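PDB 1I5P: pesticidal crystal protein Cry2Aa from Bacillus thuringiensis serovar kurstaki, which promotes colloid-osmotic lysis by binding to the midgut epithelial cells of dipteran and lepidopteran insect larvae. Local coordinates for residues 514-519 against 581-586. Numbering follows the deposited sequence.
Sequences EKFGNQ and NDNGAR
The buried carboxylate of Asp582 meets two successive backbone amides of the loop 514-519, a worked example of one carboxylate accepting from two consecutive main-chain N-H groups of an irregular loop. Asp582 OD1 takes Phe516 N on its syn lone pair, 2.7 Å away and nearly straight (167°). Asp582 OD2 accepts Gly517 N at 2.8 Å, also from the syn side but 25° out of the carboxylate plane. With CG anti to the backbone N (chi1 -155°), Asp582 projects from the start of a type I' turn into the loop.

A second polar cluster centres on Glu514 O, which accepts hydrogen bonds from Asn583 ND2 (2.9 Å) and Lys515 NZ (3.0 Å) on opposite faces of its plane, NZ well above it and not on a lone pair. A water joins the same NZ to Asn583 O, and Ser522 OG is a further partner.

Van der Waals contacts accompany these bonds: Lys515, bent at chi2 and chi4, passes the Asp582 carboxylate carbon with CD, and its CE comes 3.5 Å from Ala585 CB. Phe516 CE1 lies 3.9 Å from Asn583 CB.

The contact thus ties the loop between strands 510-513 and 522-525 to the hairpin turn joining strands 581-582 and 585-597 in the C-terminal beta-sandwich, where Phe516 also packs against helices 202-232 and 238-259 of the N-terminal helical bundle.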
loop_
_atom_site.group_PDB
_atom_site.type_symbol
_atom_site.label_atom_id
_atom_site.label_comp_id
_atom_site.label_asym_id
_atom_site.label_seq_id
_atom_site.Cartn_x
_atom_site.Cartn_y
_atom_site.Cartn_z
ATOM N N GLU A 514 5.990 -7.302 -7.503
ATOM C CA GLU A 514 6.126 -6.000 -6.860
ATOM C C GLU A 514 5.943 -4.802 -7.802
ATOM O O GLU A 514 6.434 -4.809 -8.935
ATOM C CB GLU A 514 7.503 -5.937 -6.182
ATOM C CG GLU A 514 7.967 -4.549 -5.791
ATOM C CD GLU A 514 9.207 -4.572 -4.912
ATOM O OE1 GLU A 514 10.266 -5.046 -5.379
ATOM O OE2 GLU A 514 9.123 -4.110 -3.754
ATOM N N LYS A 515 5.216 -3.788 -7.327
ATOM C CA LYS A 515 4.985 -2.555 -8.083
ATOM C C LYS A 515 5.142 -1.356 -7.153
ATOM O O LYS A 515 4.895 -1.459 -5.956
ATOM C CB LYS A 515 3.583 -2.552 -8.705
ATOM C CG LYS A 515 3.405 -3.586 -9.803
ATOM C CD LYS A 515 4.367 -3.318 -10.949
ATOM C CE LYS A 515 4.382 -4.472 -11.941
ATOM N NZ LYS A 515 4.872 -5.726 -11.303
ATOM N N PHE A 516 5.551 -0.216 -7.699
ATOM C CA PHE A 516 5.752 0.973 -6.877
ATOM C C PHE A 516 4.701 2.058 -7.080
ATOM O O PHE A 516 4.464 2.862 -6.182
ATOM C CB PHE A 516 7.152 1.547 -7.123
ATOM C CG PHE A 516 8.251 0.535 -6.962
ATOM C CD1 PHE A 516 8.842 -0.051 -8.077
ATOM C CD2 PHE A 516 8.666 0.135 -5.697
ATOM C CE1 PHE A 516 9.832 -1.024 -7.937
ATOM C CE2 PHE A 516 9.657 -0.841 -5.545
ATOM C CZ PHE A 516 10.239 -1.421 -6.668
ATOM N N GLY A 517 4.076 2.082 -8.254
ATOM C CA GLY A 517 3.054 3.083 -8.515
ATOM C C GLY A 517 1.785 2.460 -9.065
ATOM O O GLY A 517 1.149 3.022 -9.956
ATOM N N ASN A 518 1.409 1.304 -8.526
ATOM C CA ASN A 518 0.233 0.575 -8.994
ATOM C C ASN A 518 -0.802 0.279 -7.902
ATOM O O ASN A 518 -1.661 -0.590 -8.077
ATOM C CB ASN A 518 0.697 -0.741 -9.628
ATOM C CG ASN A 518 -0.429 -1.516 -10.281
ATOM O OD1 ASN A 518 -1.100 -1.017 -11.182
ATOM N ND2 ASN A 518 -0.640 -2.751 -9.828
ATOM N N GLN A 519 -0.733 1.003 -6.788
ATOM C CA GLN A 519 -1.655 0.790 -5.667
ATOM C C GLN A 519 -1.630 -0.675 -5.236
ATOM O O GLN A 519 -2.659 -1.263 -4.915
ATOM C CB GLN A 519 -3.084 1.189 -6.047
ATOM C CG GLN A 519 -3.262 2.658 -6.418
ATOM C CD GLN A 519 -3.108 3.609 -5.238
ATOM O OE1 GLN A 519 -3.228 4.825 -5.394
ATOM N NE2 GLN A 519 -2.847 3.061 -4.054
ATOM N N ASN A 581 7.507 3.079 -16.218
ATOM C CA ASN A 581 8.152 1.771 -16.126
ATOM C C ASN A 581 8.194 1.402 -14.652
ATOM O O ASN A 581 9.002 1.936 -13.878
ATOM C CB ASN A 581 9.573 1.806 -16.694
ATOM C CG ASN A 581 10.083 0.420 -17.063
ATOM O OD1 ASN A 581 10.126 -0.485 -16.223
ATOM N ND2 ASN A 581 10.465 0.245 -18.324
ATOM N N ASP A 582 7.313 0.479 -14.279
ATOM C CA ASP A 582 7.176 0.028 -12.900
ATOM C C ASP A 582 7.741 -1.377 -12.743
ATOM O O ASP A 582 7.081 -2.358 -13.077
ATOM C CB ASP A 582 5.691 0.017 -12.522
ATOM C CG ASP A 582 5.459 0.154 -11.034
ATOM O OD1 ASP A 582 6.368 -0.196 -10.252
ATOM O OD2 ASP A 582 4.356 0.608 -10.649
ATOM N N ASN A 583 8.959 -1.471 -12.224
ATOM C CA ASN A 583 9.608 -2.763 -12.022
ATOM C C ASN A 583 9.553 -3.636 -13.282
ATOM O O ASN A 583 9.330 -4.844 -13.208
ATOM C CB ASN A 583 8.949 -3.488 -10.844
ATOM C CG ASN A 583 9.704 -4.730 -10.422
ATOM O OD1 ASN A 583 10.930 -4.766 -10.468
ATOM N ND2 ASN A 583 8.972 -5.753 -9.997
ATOM N N GLY A 584 9.751 -3.015 -14.442
ATOM C CA GLY A 584 9.727 -3.761 -15.690
ATOM C C GLY A 584 8.404 -3.699 -16.438
ATOM O O GLY A 584 8.364 -3.881 -17.654
ATOM N N ALA A 585 7.317 -3.440 -15.721
ATOM C CA ALA A 585 6.005 -3.363 -16.353
ATOM C C ALA A 585 5.748 -1.974 -16.935
ATOM O O ALA A 585 6.157 -0.967 -16.365
ATOM C CB ALA A 585 4.913 -3.720 -15.343
ATOM N N ARG A 586 5.086 -1.931 -18.085
ATOM C CA ARG A 586 4.742 -0.669 -18.736
ATOM C C ARG A 586 3.238 -0.718 -18.935
ATOM O O ARG A 586 2.743 -1.188 -19.962
ATOM C CB ARG A 586 5.449 -0.540 -20.083
ATOM C CG ARG A 586 6.938 -0.315 -19.962
ATOM C CD ARG A 586 7.601 -0.413 -21.315
ATOM N NE ARG A 586 8.819 -1.203 -21.229
ATOM C CZ ARG A 586 9.395 -1.797 -22.265
ATOM N NH1 ARG A 586 8.862 -1.690 -23.477
ATOM N NH2 ARG A 586 10.499 -2.507 -22.087
HETATM O O HOH W 1 7.015 -6.410 -13.078
#